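Local coordinates for piwi domain-containing protein (PDB 5THE) that probably binds a guide RNA through its C-terminal MID and PIWI lobe and, as an Argonaute, serves in cleavage of matching target RNA, at residues Ala81-Asn86 against Val190-Asn195; Asn127-Pro132 against Asp201-Ile206; Met340-Gly345 against Glu470-Leu475; Thr384-Val389 against Cys452-Leu457. All coordinates share one frame; numbering follows the deposited sequence.

Contact 1 of 4, residues Ala81-Asn86 against Val190-Asn195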
# COMPACT_ATOMS: atom_id res chain seq x y z
N ALA A 81 24.27 5.39 -6.45
CA ALA A 81 24.01 6.28 -5.34
C ALA A 81 24.18 7.72 -5.80
O ALA A 81 25.17 8.06 -6.46
CB ALA A 81 24.94 5.96 -4.17
N ILE A 82 23.23 8.57 -5.45
CA ILE A 82 23.32 10.00 -5.68
C ILE A 82 23.14 10.67 -4.33
O ILE A 82 22.06 10.58 -3.72
CB ILE A 82 22.27 10.50 -6.68
CG1 ILE A 82 22.48 9.82 -8.05
CG2 ILE A 82 22.31 12.03 -6.80
CD1 ILE A 82 21.46 10.24 -9.11
N PHE A 83 24.20 11.29 -3.83
CA PHE A 83 24.16 11.95 -2.53
C PHE A 83 23.58 13.35 -2.72
O PHE A 83 24.18 14.20 -3.38
CB PHE A 83 25.56 12.01 -1.92
CG PHE A 83 25.57 12.41 -0.47
CD1 PHE A 83 25.59 13.75 -0.11
CD2 PHE A 83 25.56 11.46 0.52
CE1 PHE A 83 25.59 14.13 1.22
CE2 PHE A 83 25.57 11.83 1.86
CZ PHE A 83 25.58 13.17 2.21
N ILE A 84 22.40 13.58 -2.16
CA ILE A 84 21.74 14.87 -2.24
C ILE A 84 22.19 15.65 -1.01
O ILE A 84 21.75 15.38 0.11
CB ILE A 84 20.22 14.74 -2.32
CG1 ILE A 84 19.84 13.86 -3.53
CG2 ILE A 84 19.58 16.13 -2.41
CD1 ILE A 84 20.18 14.46 -4.94
N ASN A 85 23.10 16.60 -1.21
CA ASN A 85 23.63 17.37 -0.09
C ASN A 85 22.69 18.54 0.19
O ASN A 85 22.90 19.67 -0.27
CB ASN A 85 25.04 17.84 -0.39
CG ASN A 85 25.66 18.59 0.77
OD1 ASN A 85 25.40 18.25 1.91
ND2 ASN A 85 26.47 19.60 0.48
N ASN A 86 21.61 18.27 0.92
CA ASN A 86 20.64 19.33 1.20
C ASN A 86 20.99 20.06 2.51
O ASN A 86 20.20 20.15 3.44
CB ASN A 86 19.21 18.79 1.20
CG ASN A 86 19.02 17.59 2.14
OD1 ASN A 86 19.95 16.83 2.39
ND2 ASN A 86 17.80 17.43 2.65
N VAL A 190 20.68 9.44 -1.54
CA VAL A 190 21.17 9.44 -0.16
C VAL A 190 21.07 10.88 0.34
O VAL A 190 21.84 11.75 -0.10
CB VAL A 190 22.60 8.91 -0.06
CG1 VAL A 190 23.09 8.93 1.38
CG2 VAL A 190 22.66 7.47 -0.62
N LEU A 191 20.13 11.13 1.24
CA LEU A 191 19.85 12.50 1.68
C LEU A 191 20.73 12.88 2.85
O LEU A 191 20.75 12.18 3.87
CB LEU A 191 18.38 12.66 2.08
CG LEU A 191 17.38 12.05 1.09
CD1 LEU A 191 15.98 12.19 1.63
CD2 LEU A 191 17.51 12.70 -0.27
N ARG A 192 21.45 14.00 2.72
CA ARG A 192 22.28 14.45 3.83
C ARG A 192 21.44 14.76 5.07
O ARG A 192 21.85 14.45 6.20
CB ARG A 192 23.10 15.68 3.43
CG ARG A 192 23.85 16.33 4.59
CD ARG A 192 25.34 16.33 4.33
NE ARG A 192 26.11 16.94 5.42
CZ ARG A 192 26.65 18.15 5.37
NH1 ARG A 192 26.51 18.91 4.29
NH2 ARG A 192 27.33 18.60 6.41
N ARG A 193 20.27 15.36 4.90
CA ARG A 193 19.39 15.68 6.02
C ARG A 193 18.01 15.09 5.76
O ARG A 193 17.47 15.25 4.66
CB ARG A 193 19.29 17.21 6.24
CG ARG A 193 20.64 17.98 6.21
CD ARG A 193 21.33 18.08 7.58
NE ARG A 193 20.99 19.31 8.31
CZ ARG A 193 21.87 20.18 8.80
NH1 ARG A 193 23.17 19.97 8.67
NH2 ARG A 193 21.45 21.27 9.44
N GLY A 194 17.44 14.42 6.77
CA GLY A 194 16.08 13.94 6.71
C GLY A 194 15.07 15.06 6.92
O GLY A 194 15.41 16.23 7.10
N ASN A 195 13.79 14.68 6.86
CA ASN A 195 12.66 15.58 7.18
C ASN A 195 12.62 16.82 6.28
O ASN A 195 12.15 17.87 6.70
CB ASN A 195 12.69 16.01 8.65
CG ASN A 195 12.59 14.84 9.60
OD1 ASN A 195 11.75 13.95 9.43
ND2 ASN A 195 13.45 14.82 10.62
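Phe83 and Val190 form the apolar centre of this pairing of parallel strands in the Rossmann-like sheet of the MID domain. Val190 CG1 lies 3.6 Å from Phe83 CD2, and the carbonyl O of Val190 sits over one face of the ring, offset toward its rim. Helix 95-111 covers this side through Leu99. On the other face of the sheet Ile84 and Leu191 run side by side, with Ile84 CB 4.0 Å from Leu191 CD2, both packed against Leu203 of helix 197-210. Between the two layers runs the parallel ladder, in which Val190 N bonds to Ile82 O (2.8 Å), Ile84 N to Val190 O, and Arg192 N to Ile84 O. Farther out, Arg192 NH1 meets Asn85 OD1 at 2.7 Å, in plane with both groups and on a lone pair; NH1 also bonds to Thr89 O. Asn86, its CG set between backbone N and carbonyl carbon (chi1 54°), grips Arg193 twice: OD1 accepts from Arg193 N at 2.9 Å, and ND2 donates to Arg193 O at 3.0 Å, nearly straight at 171°. With an alanine here, Arg193 N and O would probably lose both partners, leaving the turn freer to move. Asn86 ND2 also bonds to Asp196 OD2.

Contact 2 of 4, residues Asn127-Pro132 against Asp201-Ile206. With nucleotides of chain B.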
# COMPACT_ATOMS: atom_id res chain seq x y z
N ASN A 127 25.13 19.12 -5.09
CA ASN A 127 24.98 20.25 -4.18
C ASN A 127 23.87 21.16 -4.66
O ASN A 127 23.49 21.14 -5.83
CB ASN A 127 26.29 21.04 -4.09
CG ASN A 127 27.39 20.26 -3.44
OD1 ASN A 127 27.23 19.76 -2.33
ND2 ASN A 127 28.53 20.14 -4.12
N GLN A 128 23.33 21.95 -3.73
CA GLN A 128 22.39 23.02 -4.06
C GLN A 128 21.16 22.49 -4.78
O GLN A 128 20.64 23.14 -5.69
CB GLN A 128 23.07 24.11 -4.89
CG GLN A 128 24.30 24.69 -4.22
CD GLN A 128 24.87 25.88 -4.97
OE1 GLN A 128 24.99 26.98 -4.43
NE2 GLN A 128 25.23 25.67 -6.22
N PHE A 129 20.70 21.31 -4.38
CA PHE A 129 19.44 20.81 -4.90
C PHE A 129 18.30 21.25 -3.98
O PHE A 129 18.40 21.12 -2.75
CB PHE A 129 19.44 19.28 -5.03
CG PHE A 129 18.12 18.74 -5.50
CD1 PHE A 129 17.10 18.46 -4.59
CD2 PHE A 129 17.88 18.56 -6.86
CE1 PHE A 129 15.87 17.99 -5.02
CE2 PHE A 129 16.65 18.08 -7.30
CZ PHE A 129 15.65 17.79 -6.39
N GLY A 130 17.24 21.76 -4.58
CA GLY A 130 16.09 22.20 -3.83
C GLY A 130 15.00 22.69 -4.75
O GLY A 130 15.12 22.64 -5.99
N PRO A 131 13.90 23.17 -4.17
CA PRO A 131 12.84 23.75 -4.99
C PRO A 131 13.37 24.93 -5.78
O PRO A 131 14.35 25.58 -5.39
CB PRO A 131 11.80 24.19 -3.95
CG PRO A 131 12.56 24.33 -2.69
CD PRO A 131 13.63 23.29 -2.73
N PRO A 132 12.74 25.23 -6.91
CA PRO A 132 13.09 26.45 -7.65
C PRO A 132 13.02 27.68 -6.75
O PRO A 132 12.18 27.78 -5.86
CB PRO A 132 12.04 26.51 -8.76
CG PRO A 132 11.54 25.08 -8.91
CD PRO A 132 11.60 24.52 -7.51
N ASP A 201 10.01 15.99 -2.12
CA ASP A 201 8.93 16.16 -3.09
C ASP A 201 9.48 16.40 -4.48
O ASP A 201 9.02 15.79 -5.45
CB ASP A 201 8.02 17.33 -2.68
CG ASP A 201 7.19 17.03 -1.45
OD1 ASP A 201 7.19 15.88 -0.99
OD2 ASP A 201 6.52 17.96 -0.96
N ARG A 202 10.46 17.30 -4.58
CA ARG A 202 11.04 17.63 -5.87
C ARG A 202 11.81 16.45 -6.45
O ARG A 202 11.77 16.22 -7.67
CB ARG A 202 11.94 18.85 -5.72
CG ARG A 202 12.36 19.44 -7.04
CD ARG A 202 11.21 20.19 -7.67
NE ARG A 202 11.58 20.80 -8.94
CZ ARG A 202 10.75 21.53 -9.68
NH1 ARG A 202 9.52 21.77 -9.27
NH2 ARG A 202 11.17 22.03 -10.83
N LEU A 203 12.52 15.70 -5.61
CA LEU A 203 13.21 14.50 -6.10
C LEU A 203 12.24 13.52 -6.73
O LEU A 203 12.51 12.96 -7.80
CB LEU A 203 13.97 13.82 -4.97
CG LEU A 203 15.33 14.41 -4.60
CD1 LEU A 203 15.89 13.66 -3.43
CD2 LEU A 203 16.28 14.36 -5.80
N LYS A 204 11.11 13.28 -6.08
CA LYS A 204 10.12 12.37 -6.63
C LYS A 204 9.43 12.98 -7.84
O LYS A 204 9.17 12.29 -8.83
CB LYS A 204 9.11 11.98 -5.55
CG LYS A 204 9.75 11.18 -4.41
CD LYS A 204 10.40 9.88 -4.93
CE LYS A 204 10.76 8.95 -3.78
NZ LYS A 204 11.38 7.66 -4.25
N TYR A 205 9.15 14.28 -7.78
CA TYR A 205 8.55 14.97 -8.92
C TYR A 205 9.41 14.82 -10.17
O TYR A 205 8.91 14.52 -11.25
CB TYR A 205 8.36 16.44 -8.57
CG TYR A 205 7.83 17.29 -9.69
CD1 TYR A 205 6.48 17.30 -9.99
CD2 TYR A 205 8.68 18.11 -10.43
CE1 TYR A 205 5.98 18.09 -11.00
CE2 TYR A 205 8.19 18.92 -11.44
CZ TYR A 205 6.83 18.90 -11.72
OH TYR A 205 6.31 19.68 -12.72
N ILE A 206 10.72 15.03 -10.02
CA ILE A 206 11.62 14.89 -11.16
C ILE A 206 11.75 13.43 -11.55
O ILE A 206 11.62 13.07 -12.73
CB ILE A 206 12.98 15.50 -10.81
CG1 ILE A 206 12.86 17.02 -10.68
CG2 ILE A 206 14.01 15.12 -11.84
CD1 ILE A 206 14.05 17.63 -9.92
OP3 U B 1 9.93 6.77 -0.82
P U B 1 11.33 6.33 -0.65
OP1 U B 1 12.08 6.57 -1.91
OP2 U B 1 11.34 4.97 -0.10
O5' U B 1 12.00 7.29 0.41
C5' U B 1 11.83 7.09 1.80
C4' U B 1 12.92 7.81 2.54
O4' U B 1 12.79 9.24 2.30
C3' U B 1 12.94 7.62 4.05
O3' U B 1 14.30 7.47 4.47
C2' U B 1 12.34 8.92 4.58
O2' U B 1 12.77 9.27 5.88
C1' U B 1 12.80 9.94 3.54
N1 U B 1 11.91 11.11 3.43
C2 U B 1 12.45 12.35 3.62
O2 U B 1 13.64 12.50 3.85
N3 U B 1 11.58 13.41 3.54
C4 U B 1 10.22 13.34 3.27
O4 U B 1 9.56 14.37 3.20
C5 U B 1 9.72 12.01 3.09
C6 U B 1 10.56 10.97 3.19
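Phe129 makes the apolar part of the contact, pushing its ring from the loop onto helix 197-210. Leu203 CD2 lies over one face of the ring as a CH-pi contact, 4.0 Å from the centroid of Phe129 and 28° off the ring normal. Ile206, one turn farther along the helix, comes instead at the edge, its CD1 in the ring plane and 3.7 Å from Phe129 CE2. The methylene CG of Arg202 adds an oblique touch, 3.7 Å from Phe129 CZ. With CG opposite the backbone N (chi1 177°), the ring of Phe129 extends toward the helix.

The flat packing belongs to Arg202. Its guanidinium is held between Pro132 CG on one face, 3.6 Å from Arg202 NH2, and Tyr205 CE2 over the opposite face. Both partners lie toward the rim of the group.

The helix belongs to the MID domain, the part of an Argonaute that receives the 5' end of the guide, and the loop follows edge strand 124-127 of the same domain.

Charge is the third kind of interaction. The salt bridge of Arg202 NE to Glu171 of helix 169-179 helps fix the rotation of the guanidinium in its plane. On the side of the helix turned from the loop, the chain of Lys204 bends at chi2 (-59°) and carries NZ to U1 of chain B, where it donates a 2.7 Å hydrogen bond to the phosphate oxygen OP1. Lys204 NZ has a second partner in Asn215 OD1.

Contact 3 of 4, residues Met340-Gly345 against Glu470-Leu475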
# COMPACT_ATOMS: atom_id res chain seq x y z
N MET A 340 -13.40 -6.43 -6.24
CA MET A 340 -13.46 -6.09 -4.82
C MET A 340 -12.88 -4.70 -4.65
O MET A 340 -11.70 -4.47 -4.95
CB MET A 340 -12.67 -7.11 -4.00
CG MET A 340 -12.68 -6.89 -2.51
SD MET A 340 -13.93 -7.91 -1.72
CE MET A 340 -13.52 -9.52 -2.41
N TYR A 341 -13.71 -3.76 -4.16
CA TYR A 341 -13.38 -2.34 -4.15
C TYR A 341 -13.27 -1.84 -2.71
O TYR A 341 -14.28 -1.65 -2.02
CB TYR A 341 -14.44 -1.57 -4.93
CG TYR A 341 -14.28 -0.07 -4.89
CD1 TYR A 341 -13.08 0.53 -5.26
CD2 TYR A 341 -15.34 0.75 -4.51
CE1 TYR A 341 -12.93 1.92 -5.23
CE2 TYR A 341 -15.20 2.13 -4.48
CZ TYR A 341 -14.00 2.71 -4.85
OH TYR A 341 -13.87 4.08 -4.84
N PHE A 342 -12.03 -1.61 -2.25
CA PHE A 342 -11.80 -1.12 -0.89
C PHE A 342 -11.72 0.40 -0.94
O PHE A 342 -10.87 0.95 -1.65
CB PHE A 342 -10.52 -1.68 -0.29
CG PHE A 342 -10.65 -3.08 0.19
CD1 PHE A 342 -11.07 -3.35 1.49
CD2 PHE A 342 -10.37 -4.13 -0.65
CE1 PHE A 342 -11.19 -4.65 1.94
CE2 PHE A 342 -10.49 -5.44 -0.21
CZ PHE A 342 -10.91 -5.69 1.09
N ARG A 343 -12.57 1.07 -0.18
CA ARG A 343 -12.64 2.52 -0.22
C ARG A 343 -12.18 3.08 1.13
O ARG A 343 -12.79 2.80 2.16
CB ARG A 343 -14.06 2.99 -0.54
CG ARG A 343 -14.22 4.48 -0.43
CD ARG A 343 -13.32 5.23 -1.38
NE ARG A 343 -14.01 6.45 -1.79
CZ ARG A 343 -13.86 7.61 -1.18
NH1 ARG A 343 -13.02 7.71 -0.16
NH2 ARG A 343 -14.54 8.68 -1.59
N ASP A 344 -11.12 3.88 1.10
CA ASP A 344 -10.59 4.50 2.31
C ASP A 344 -10.80 6.01 2.24
O ASP A 344 -10.99 6.59 1.16
CB ASP A 344 -9.09 4.20 2.48
CG ASP A 344 -8.59 4.56 3.85
OD1 ASP A 344 -7.43 4.98 3.99
OD2 ASP A 344 -9.37 4.42 4.80
N GLY A 345 -10.72 6.65 3.39
CA GLY A 345 -10.77 8.10 3.42
C GLY A 345 -12.19 8.56 3.19
O GLY A 345 -12.44 9.36 2.27
N GLU A 470 -12.33 -12.86 6.52
CA GLU A 470 -11.10 -13.59 6.25
C GLU A 470 -10.28 -12.86 5.19
O GLU A 470 -9.06 -12.73 5.33
CB GLU A 470 -11.42 -15.02 5.81
CG GLU A 470 -10.19 -15.92 5.74
CD GLU A 470 -10.51 -17.35 5.38
OE1 GLU A 470 -11.70 -17.69 5.20
OE2 GLU A 470 -9.56 -18.13 5.29
N ILE A 471 -10.94 -12.39 4.13
CA ILE A 471 -10.28 -11.60 3.09
C ILE A 471 -9.62 -10.36 3.68
O ILE A 471 -8.45 -10.06 3.41
CB ILE A 471 -11.30 -11.22 2.01
CG1 ILE A 471 -11.56 -12.40 1.09
CG2 ILE A 471 -10.87 -9.98 1.24
CD1 ILE A 471 -12.38 -11.97 -0.03
N CYS A 472 -10.39 -9.57 4.42
CA CYS A 472 -9.86 -8.35 5.02
C CYS A 472 -8.65 -8.67 5.87
O CYS A 472 -7.58 -8.05 5.71
CB CYS A 472 -10.93 -7.67 5.85
SG CYS A 472 -12.17 -6.89 4.80
N ASN A 473 -8.78 -9.65 6.76
CA ASN A 473 -7.66 -10.02 7.61
C ASN A 473 -6.49 -10.53 6.79
O ASN A 473 -5.35 -10.09 6.99
CB ASN A 473 -8.09 -11.06 8.65
CG ASN A 473 -6.99 -11.34 9.65
OD1 ASN A 473 -6.46 -10.42 10.28
ND2 ASN A 473 -6.61 -12.60 9.77
N ASN A 474 -6.74 -11.45 5.84
CA ASN A 474 -5.67 -11.99 5.01
C ASN A 474 -4.94 -10.89 4.26
O ASN A 474 -3.70 -10.92 4.13
CB ASN A 474 -6.22 -13.01 4.00
CG ASN A 474 -6.47 -14.37 4.62
OD1 ASN A 474 -6.35 -14.55 5.82
ND2 ASN A 474 -6.82 -15.32 3.78
N LEU A 475 -5.68 -9.93 3.72
CA LEU A 475 -5.04 -8.90 2.92
C LEU A 475 -4.14 -7.99 3.75
O LEU A 475 -3.35 -7.24 3.17
CB LEU A 475 -6.10 -8.08 2.19
CG LEU A 475 -6.69 -8.76 0.96
CD1 LEU A 475 -7.85 -7.94 0.43
CD2 LEU A 475 -5.62 -8.90 -0.09
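In the PIWI domain, strand 340-344 of the central sheet and helix 470-475 meet in buried, purely apolar packing, with Met340 and Phe342 of the strand reaching across to Ile471, Cys472 and Leu475. The helix crosses the strand at -67° and its axis stays 12.2 Å away, so long side chains must fill the distance. Phe342 does most of this. Cys472 SG sits at the edge of its ring, in the ring plane and 3.8 Å from Phe342 CE1, a sulfur-aromatic contact made side-on. Around the rim Leu475 CD1 approaches obliquely, 3.7 Å from Phe342 CE2, and Ile471 CG2 lies at the edge more loosely. Met340 and Ile471 meet tip to tip, Met340 CE 3.6 Å from Ile471 CD1; bends at chi2 and chi3 (97° and 51°) turn the methyl of Met340 onto that partner. Replacing the Phe342 ring by an alanine side chain is likely to open a gap between strand and helix, leaving Cys472 SG and Leu475 CD1 without their partner. Ile386 of the adjacent strand 383-389 touches both Phe342 and Cys472 and continues the same layer. Past Phe342, Asp344 lies close to Asp272 and Asp496, with Lys390 paired to Asp344 in a salt bridge, an acidic cluster consistent with the metal-binding active site of the RNase H fold to which PIWI belongs.

Contact 4 of 4, residues Thr384-Val389 against Cys452-Leu457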
# COMPACT_ATOMS: atom_id res chain seq x y z
N THR A 384 -18.02 -5.99 -5.17
CA THR A 384 -18.20 -5.85 -3.73
C THR A 384 -17.46 -4.59 -3.31
O THR A 384 -16.30 -4.40 -3.71
CB THR A 384 -17.67 -7.06 -2.96
OG1 THR A 384 -18.41 -8.24 -3.32
CG2 THR A 384 -17.81 -6.82 -1.43
N CYS A 385 -18.10 -3.73 -2.53
CA CYS A 385 -17.45 -2.54 -2.00
C CYS A 385 -17.30 -2.63 -0.48
O CYS A 385 -18.27 -2.92 0.24
CB CYS A 385 -18.22 -1.28 -2.39
SG CYS A 385 -17.60 0.21 -1.58
N ILE A 386 -16.09 -2.37 0.01
CA ILE A 386 -15.84 -2.34 1.44
C ILE A 386 -15.18 -1.02 1.80
O ILE A 386 -14.14 -0.65 1.23
CB ILE A 386 -14.96 -3.51 1.91
CG1 ILE A 386 -15.66 -4.83 1.61
CG2 ILE A 386 -14.66 -3.36 3.42
CD1 ILE A 386 -14.87 -6.05 2.06
N ALA A 387 -15.77 -0.30 2.75
CA ALA A 387 -15.19 0.94 3.23
C ALA A 387 -14.45 0.69 4.53
O ALA A 387 -14.90 -0.10 5.37
CB ALA A 387 -16.28 2.00 3.42
N THR A 388 -13.32 1.36 4.70
CA THR A 388 -12.50 1.25 5.89
C THR A 388 -12.39 2.61 6.57
O THR A 388 -12.19 3.64 5.91
CB THR A 388 -11.10 0.73 5.55
OG1 THR A 388 -10.49 1.58 4.56
CG2 THR A 388 -11.19 -0.70 4.99
N VAL A 389 -12.52 2.61 7.90
CA VAL A 389 -12.24 3.78 8.72
C VAL A 389 -11.22 3.32 9.76
O VAL A 389 -11.55 2.53 10.66
CB VAL A 389 -13.50 4.34 9.40
CG1 VAL A 389 -13.15 5.47 10.36
CG2 VAL A 389 -14.51 4.81 8.35
N CYS A 452 -9.40 -1.56 12.88
CA CYS A 452 -9.97 -0.99 11.67
C CYS A 452 -11.47 -1.27 11.67
O CYS A 452 -11.91 -2.37 12.01
CB CYS A 452 -9.33 -1.57 10.41
SG CYS A 452 -9.94 -0.78 8.89
N HIS A 453 -12.24 -0.24 11.32
CA HIS A 453 -13.69 -0.36 11.19
C HIS A 453 -14.04 -0.52 9.71
O HIS A 453 -13.75 0.37 8.90
CB HIS A 453 -14.39 0.86 11.80
CG HIS A 453 -15.84 0.62 12.13
ND1 HIS A 453 -16.62 1.54 12.80
CD2 HIS A 453 -16.64 -0.44 11.88
CE1 HIS A 453 -17.84 1.06 12.94
NE2 HIS A 453 -17.88 -0.14 12.39
N TYR A 454 -14.65 -1.65 9.37
CA TYR A 454 -14.99 -2.00 8.00
C TYR A 454 -16.49 -1.94 7.80
O TYR A 454 -17.26 -2.34 8.69
CB TYR A 454 -14.54 -3.41 7.64
CG TYR A 454 -13.07 -3.71 7.71
CD1 TYR A 454 -12.47 -4.09 8.91
CD2 TYR A 454 -12.29 -3.68 6.56
CE1 TYR A 454 -11.12 -4.41 8.96
CE2 TYR A 454 -10.94 -3.99 6.60
CZ TYR A 454 -10.36 -4.36 7.80
OH TYR A 454 -9.01 -4.67 7.83
N TRP A 455 -16.91 -1.51 6.62
CA TRP A 455 -18.30 -1.62 6.21
C TRP A 455 -18.36 -2.24 4.83
O TRP A 455 -17.71 -1.76 3.90
CB TRP A 455 -18.98 -0.25 6.19
CG TRP A 455 -18.85 0.53 7.47
CD1 TRP A 455 -17.70 1.10 8.00
CD2 TRP A 455 -19.90 0.88 8.36
NE1 TRP A 455 -17.98 1.76 9.17
CE2 TRP A 455 -19.33 1.65 9.41
CE3 TRP A 455 -21.27 0.63 8.38
CZ2 TRP A 455 -20.09 2.15 10.47
CZ3 TRP A 455 -22.03 1.13 9.43
CH2 TRP A 455 -21.43 1.89 10.46
N CYS A 456 -19.14 -3.31 4.67
CA CYS A 456 -19.53 -3.72 3.34
C CYS A 456 -20.68 -2.83 2.90
O CYS A 456 -21.79 -2.92 3.45
CB CYS A 456 -19.93 -5.19 3.30
SG CYS A 456 -20.42 -5.70 1.62
N LEU A 457 -20.43 -1.94 1.94
CA LEU A 457 -21.43 -1.00 1.46
C LEU A 457 -22.21 -1.54 0.26
O LEU A 457 -23.32 -1.05 -0.02
CB LEU A 457 -20.76 0.31 1.05
CG LEU A 457 -19.93 1.07 2.10
CD1 LEU A 457 -19.43 2.41 1.54
CD2 LEU A 457 -20.74 1.30 3.35
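Ile386, Thr388 and Tyr454 pack tightly on one face of the antiparallel pair formed by strands 384-389 and 452-457, while Val389, His453 and Trp455 lie partly exposed on the other. On the tight face Thr388 CG2 rests alongside the Tyr454 ring, 3.5 Å from CD2 of Tyr454. Ile386 CG2 meets the edge of the same ring, 3.9 Å from that CD2. One face of the ring also carries Cys452 SG, which touches Thr388 CB at 3.8 Å. The first torsion of Thr388 (chi1 56°) sets OG1 between the backbone N and carbonyl carbon and turns CG2 to the tyrosine; OG1 is bonded to Asp344.

Between the faces the ladder is regular. Ala387 and Trp455 form a hydrogen-bonded pair, with Ala387 N to Trp455 O at 2.7 Å and a return bond from Trp455 N, and Val389 and His453 form another; Ile386 with Cys456 and Thr388 with Tyr454 are non-hydrogen-bonded pairs.

On the Val389-His453-Trp455 face the side chains stand farther apart across the strands and are partly open to solvent. The side chains of Val389 and His453 come no closer than 4.3 Å, CB to CB. Along the second strand, Trp455 NE1 lies over the centre of the His453 imidazole, whose NE2 is bonded to Asp436. Toward the other end this face closes again, where Ala387 CB meets Leu457 CD1 at 3.7 Å.

Helix 351-373 covers that closed end through Val354 and Val355 on Leu457, helix 465-475 lies against the tight face through Leu468 and Cys472, and strands 339-344 and 435-440 flank the pair in the PIWI sheet.

In the fold
The contacts fall into two pairs. Contacts 1 and 2 share the MID domain, their centres 11 Å apart, joined by a probable hydrogen bond from Asn85 ND2 to Asn127 OD1 (2.9 Å) and by packing of Leu203 CD1 3.7 Å from Leu191 CD2. Contacts 3 and 4 lie in the PIWI domain with centres 7 Å apart; Tyr341 N probably bonds to Thr384 O at 2.7 Å, and Cys472 packs on Tyr454. The pairs are far apart, about 36 Å between the centres of contacts 1 and 3. Bound RNA touches the first pair, where U1 of chain B meets Lys204 of contact 2; the nearest atoms of contacts 3 and 4 stay about 10 and 8 Å from it.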